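Local coordinates for protein 2-oxo-1,2-dihydroquinoline 8-monooxygenase, oxygenase component (Pseudomonas putida, PDB 1Z02) that probably hydroxylates 2-oxo-1,2-dihydroquinoline at its 8-position with molecular oxygen, using a Rieske [2Fe-2S] cluster and a mononuclear iron, at residues A[197-202]-A[343-348]; A[228-231]-A[235-238]. One frame throughout, in Å; residues are numbered along the deposited sequence.

Contact 1 of 2, residues A[197-202]-A[343-348]; sequences VVHGMH and KKFQYR
His199 and Val197 meet Phe345 and Gln346 in a helix-on-strand contact in the domain that holds the mononuclear iron, where helix 339-359 lies against strand 196-206, an outermost strand of the sheet within this chain. The family is related to the Bet v 1-like proteins, and a long helix laid along an antiparallel sheet is the hallmark of their helix-grip fold. The strand is hydrogen-bonded through Val197 and His199 to Arg334 and Leu332 of strand 325-335. The helix follows that neighbouring strand in the chain and runs almost the same way as 197-202, the short axes being 14° apart.

Phe345 is the buried member. With CG anti to the backbone N (chi1 -177°), its ring is carried from the helix toward the strand and slides past the imidazole of His199, the two side chains running in opposite directions. His199 CD2 sits over one face of the benzene ring, 3.4 Å from Phe345 CE2. The two rings are nevertheless oblique, with planes at 50° and centroids 4.8 Å apart. At the edge of the same benzene ring lies Val197, whose CG1 is in the ring plane, 3.9 Å from Phe345 CD2. Cys336 and Tyr353 also touch Phe345.

Gln346 approaches another part of the imidazole. Its chain bends at CB-CG and lays the amide across the CE1 side of His199, with no hydrogen bond between the two segments, while the ring of Tyr349 also meets His199. On the backbone side of this glutamine, His199 NE2 lies 3.6 Å from Gln346 CA.

Contact 2 of 2, residues A[228-231]-A[235-238]; sequences NTIV and DWVL
Trp236 turns its CG away from its own carbonyl carbon (chi1 -68°), and this brings the indole back against the helix that the chain has just left. Val231 has CG1 anti to its backbone N (chi1 177°), directing that methyl to the root of the indole, 3.9 Å from Trp236 CB. The other methyl, CG2, packs at the benzo part of the ring, 3.9 Å from Trp236 CE3, and Val231 CA is closer still to that atom, at 3.7 Å. Farther out, Ile230 CD1 touches Trp236 CH2 at 4.0 Å, while the carbonyl oxygen of Ile230 stands over one face of the indole.

The backbone between these residues forms a Schellman motif that ends helix 229-233; this helix lies a few residues after the iron ligand His225, so the turn closes it near the iron site. Trp236 N donates to Val231 O across 2.9 Å, arriving nearly in line with the carbonyl bond (C=O...N angle 170°), and Asp235 N pairs with His232 O. Asp235, at the C-prime position, has positive phi and reverses the chain. An alanine in place of Trp236 removes the indole, which would probably leave a gap beside Ile230 CD1 and Val231 CG2. Past the turn the loop comes back against Val231, and Leu238 CG comes within 4.2 Å of Val231 CG1.

Contacts 1 and 2 belong to the same catalytic domain but do not touch: their centres are 22 Å apart and their nearest atoms about 9 Å. In sequence, contact 2 falls between strand 197-202 and helix 343-348. Contact 1 lies away from both the mononuclear iron and the [2Fe-2S] cluster. Contact 2 is near the mononuclear iron, whose ligands are His221, His225 and Asp365; the side chain of Leu238 is about 5 Å from that of His225 and about 9 Å from the ferric ion. Asn228, at the N-cap position just before helix 229-233, hydrogen-bonds through its side chain to Ser364, which precedes the ligand Asp365. Neither contact is touched by another chain of the trimer.

Contact 1 of 2, residues A[197-202]-A[343-348]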
loop_
_atom_site.group_PDB
_atom_site.type_symbol
_atom_site.label_atom_id
_atom_site.label_comp_id
_atom_site.label_asym_id
_atom_site.label_seq_id
_atom_site.Cartn_x
_atom_site.Cartn_y
_atom_site.Cartn_z
ATOM N N VAL A 197 -1.506 -9.473 40.981
ATOM C CA VAL A 197 -0.454 -8.772 40.256
ATOM C C VAL A 197 -0.462 -9.186 38.789
ATOM O O VAL A 197 -0.655 -10.358 38.471
ATOM C CB VAL A 197 0.940 -9.062 40.858
ATOM C CG1 VAL A 197 2.013 -8.313 40.073
ATOM C CG2 VAL A 197 0.965 -8.650 42.320
ATOM N N VAL A 198 -0.265 -8.218 37.899
ATOM C CA VAL A 198 -0.262 -8.488 36.465
ATOM C C VAL A 198 1.088 -8.225 35.795
ATOM O O VAL A 198 1.693 -7.171 35.988
ATOM C CB VAL A 198 -1.318 -7.617 35.730
ATOM C CG1 VAL A 198 -1.228 -7.842 34.239
ATOM C CG2 VAL A 198 -2.714 -7.946 36.220
ATOM N N HIS A 199 1.557 -9.195 35.015
ATOM C CA HIS A 199 2.803 -9.060 34.263
ATOM C C HIS A 199 2.456 -9.530 32.865
ATOM O O HIS A 199 1.763 -10.534 32.702
ATOM C CB HIS A 199 3.917 -9.947 34.828
ATOM C CG HIS A 199 4.481 -9.466 36.132
ATOM N ND1 HIS A 199 4.960 -8.188 36.308
ATOM C CD2 HIS A 199 4.646 -10.100 37.316
ATOM C CE1 HIS A 199 5.396 -8.052 37.550
ATOM N NE2 HIS A 199 5.218 -9.197 38.180
ATOM N N GLY A 200 2.916 -8.809 31.853
ATOM C CA GLY A 200 2.601 -9.228 30.505
ATOM C C GLY A 200 2.974 -8.241 29.425
ATOM O O GLY A 200 3.822 -7.364 29.614
ATOM N N MET A 201 2.315 -8.375 28.281
ATOM C CA MET A 201 2.610 -7.509 27.150
ATOM C C MET A 201 1.473 -7.523 26.147
ATOM O O MET A 201 0.575 -8.368 26.217
ATOM C CB MET A 201 3.851 -8.035 26.448
ATOM C CG MET A 201 3.618 -9.439 25.879
ATOM S SD MET A 201 5.118 -10.229 25.307
ATOM C CE MET A 201 4.534 -11.770 24.862
ATOM N N HIS A 202 1.517 -6.571 25.221
ATOM C CA HIS A 202 0.541 -6.519 24.143
ATOM C C HIS A 202 1.289 -6.115 22.873
ATOM O O HIS A 202 2.141 -5.222 22.890
ATOM C CB HIS A 202 -0.638 -5.590 24.479
ATOM C CG HIS A 202 -0.276 -4.156 24.674
ATOM N ND1 HIS A 202 -0.038 -3.295 23.622
ATOM C CD2 HIS A 202 -0.191 -3.403 25.796
ATOM C CE1 HIS A 202 0.172 -2.080 24.088
ATOM N NE2 HIS A 202 0.083 -2.118 25.407
ATOM N N LYS A 343 8.185 -10.082 44.467
ATOM C CA LYS A 343 9.531 -10.184 43.921
ATOM C C LYS A 343 9.764 -11.559 43.312
ATOM O O LYS A 343 10.452 -11.690 42.302
ATOM C CB LYS A 343 10.572 -9.898 45.008
ATOM C CG LYS A 343 10.460 -8.499 45.568
ATOM C CD LYS A 343 11.598 -8.172 46.513
ATOM C CE LYS A 343 11.456 -6.753 47.058
ATOM N NZ LYS A 343 12.644 -6.345 47.865
ATOM N N LYS A 344 9.191 -12.587 43.922
ATOM C CA LYS A 344 9.348 -13.934 43.388
ATOM C C LYS A 344 8.621 -14.081 42.070
ATOM O O LYS A 344 9.145 -14.672 41.126
ATOM C CB LYS A 344 8.818 -14.960 44.371
ATOM C CG LYS A 344 9.575 -14.917 45.644
ATOM C CD LYS A 344 9.602 -16.254 46.307
ATOM C CE LYS A 344 10.780 -16.301 47.238
ATOM N NZ LYS A 344 10.942 -17.650 47.818
ATOM N N PHE A 345 7.411 -13.532 42.023
ATOM C CA PHE A 345 6.575 -13.575 40.833
ATOM C C PHE A 345 7.214 -12.772 39.700
ATOM O O PHE A 345 7.264 -13.225 38.555
ATOM C CB PHE A 345 5.184 -13.026 41.171
ATOM C CG PHE A 345 4.204 -13.079 40.031
ATOM C CD1 PHE A 345 4.136 -14.194 39.190
ATOM C CD2 PHE A 345 3.314 -12.024 39.824
ATOM C CE1 PHE A 345 3.194 -14.250 38.162
ATOM C CE2 PHE A 345 2.376 -12.073 38.807
ATOM C CZ PHE A 345 2.313 -13.188 37.972
ATOM N N GLN A 346 7.712 -11.584 40.031
ATOM C CA GLN A 346 8.358 -10.708 39.050
ATOM C C GLN A 346 9.580 -11.421 38.480
ATOM O O GLN A 346 9.807 -11.440 37.273
ATOM C CB GLN A 346 8.788 -9.397 39.727
ATOM C CG GLN A 346 9.580 -8.419 38.848
ATOM C CD GLN A 346 8.730 -7.757 37.782
ATOM O OE1 GLN A 346 8.722 -8.171 36.619
ATOM N NE2 GLN A 346 7.991 -6.732 38.182
ATOM N N TYR A 347 10.366 -12.005 39.376
ATOM C CA TYR A 347 11.582 -12.723 39.006
ATOM C C TYR A 347 11.304 -13.953 38.135
ATOM O O TYR A 347 11.974 -14.174 37.125
ATOM C CB TYR A 347 12.331 -13.147 40.273
ATOM C CG TYR A 347 13.695 -13.737 40.008
ATOM C CD1 TYR A 347 14.760 -12.931 39.605
ATOM C CD2 TYR A 347 13.918 -15.106 40.143
ATOM C CE1 TYR A 347 16.014 -13.473 39.342
ATOM C CE2 TYR A 347 15.165 -15.658 39.884
ATOM C CZ TYR A 347 16.206 -14.838 39.484
ATOM O OH TYR A 347 17.435 -15.392 39.214
ATOM N N ARG A 348 10.327 -14.760 38.528
ATOM C CA ARG A 348 9.997 -15.950 37.757
ATOM C C ARG A 348 9.355 -15.583 36.426
ATOM O O ARG A 348 9.417 -16.351 35.468
ATOM C CB ARG A 348 9.061 -16.860 38.544
ATOM C CG ARG A 348 8.962 -18.240 37.927
ATOM C CD ARG A 348 8.275 -19.236 38.837
ATOM N NE ARG A 348 8.312 -20.572 38.258
ATOM C CZ ARG A 348 9.413 -21.305 38.132
ATOM N NH1 ARG A 348 9.348 -22.512 37.583
ATOM N NH2 ARG A 348 10.574 -20.847 38.571
#

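Contact 2 of 2, residues A[228-231]-A[235-238]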
loop_
_atom_site.group_PDB
_atom_site.type_symbol
_atom_site.label_atom_id
_atom_site.label_comp_id
_atom_site.label_asym_id
_atom_site.label_seq_id
_atom_site.Cartn_x
_atom_site.Cartn_y
_atom_site.Cartn_z
ATOM N N ASN A 228 8.223 -26.314 20.601
ATOM C CA ASN A 228 8.488 -25.297 21.610
ATOM C C ASN A 228 9.456 -25.817 22.673
ATOM O O ASN A 228 9.362 -26.963 23.129
ATOM C CB ASN A 228 7.185 -24.842 22.264
ATOM C CG ASN A 228 6.285 -24.090 21.306
ATOM O OD1 ASN A 228 6.652 -23.819 20.158
ATOM N ND2 ASN A 228 5.098 -23.746 21.773
ATOM N N THR A 229 10.386 -24.958 23.066
ATOM C CA THR A 229 11.396 -25.319 24.045
ATOM C C THR A 229 10.816 -25.775 25.376
ATOM O O THR A 229 11.303 -26.751 25.960
ATOM C CB THR A 229 12.352 -24.138 24.296
ATOM O OG1 THR A 229 12.972 -23.775 23.065
ATOM C CG2 THR A 229 13.425 -24.501 25.290
ATOM N N ILE A 230 9.785 -25.085 25.857
ATOM C CA ILE A 230 9.183 -25.440 27.139
ATOM C C ILE A 230 8.640 -26.874 27.141
ATOM O O ILE A 230 8.705 -27.582 28.148
ATOM C CB ILE A 230 8.045 -24.476 27.507
ATOM C CG1 ILE A 230 7.550 -24.803 28.919
ATOM C CG2 ILE A 230 6.918 -24.595 26.482
ATOM C CD1 ILE A 230 6.545 -23.810 29.474
ATOM N N VAL A 231 8.127 -27.308 25.998
ATOM C CA VAL A 231 7.577 -28.653 25.873
ATOM C C VAL A 231 8.656 -29.710 26.086
ATOM O O VAL A 231 8.411 -30.721 26.740
ATOM C CB VAL A 231 6.934 -28.874 24.482
ATOM C CG1 VAL A 231 6.442 -30.310 24.351
ATOM C CG2 VAL A 231 5.779 -27.903 24.289
ATOM N N ASP A 235 9.742 -32.088 29.515
ATOM C CA ASP A 235 9.578 -33.497 29.172
ATOM C C ASP A 235 8.115 -33.844 28.922
ATOM O O ASP A 235 7.652 -34.936 29.269
ATOM C CB ASP A 235 10.124 -34.390 30.290
ATOM C CG ASP A 235 11.637 -34.415 30.326
ATOM O OD1 ASP A 235 12.222 -34.082 31.363
ATOM O OD2 ASP A 235 12.253 -34.767 29.313
ATOM N N TRP A 236 7.386 -32.905 28.329
ATOM C CA TRP A 236 5.981 -33.125 28.029
ATOM C C TRP A 236 5.816 -34.008 26.798
ATOM O O TRP A 236 6.677 -34.044 25.919
ATOM C CB TRP A 236 5.257 -31.800 27.771
ATOM C CG TRP A 236 5.109 -30.907 28.960
ATOM C CD1 TRP A 236 5.244 -31.248 30.278
ATOM C CD2 TRP A 236 4.730 -29.527 28.938
ATOM N NE1 TRP A 236 4.969 -30.161 31.078
ATOM C CE2 TRP A 236 4.651 -29.095 30.282
ATOM C CE3 TRP A 236 4.446 -28.616 27.912
ATOM C CZ2 TRP A 236 4.298 -27.783 30.626
ATOM C CZ3 TRP A 236 4.097 -27.315 28.251
ATOM C CH2 TRP A 236 4.024 -26.910 29.600
ATOM N N VAL A 237 4.699 -34.723 26.758
ATOM C CA VAL A 237 4.362 -35.585 25.639
ATOM C C VAL A 237 2.924 -35.215 25.324
ATOM O O VAL A 237 1.990 -35.714 25.951
ATOM C CB VAL A 237 4.439 -37.077 26.012
ATOM C CG1 VAL A 237 4.002 -37.922 24.828
ATOM C CG2 VAL A 237 5.867 -37.441 26.412
ATOM N N LEU A 238 2.756 -34.320 24.359
ATOM C CA LEU A 238 1.438 -33.842 23.976
ATOM C C LEU A 238 0.639 -34.828 23.137
ATOM O O LEU A 238 1.206 -35.646 22.415
ATOM C CB LEU A 238 1.562 -32.526 23.197
ATOM C CG LEU A 238 2.456 -31.443 23.801
ATOM C CD1 LEU A 238 2.426 -30.222 22.895
ATOM C CD2 LEU A 238 1.988 -31.087 25.203
#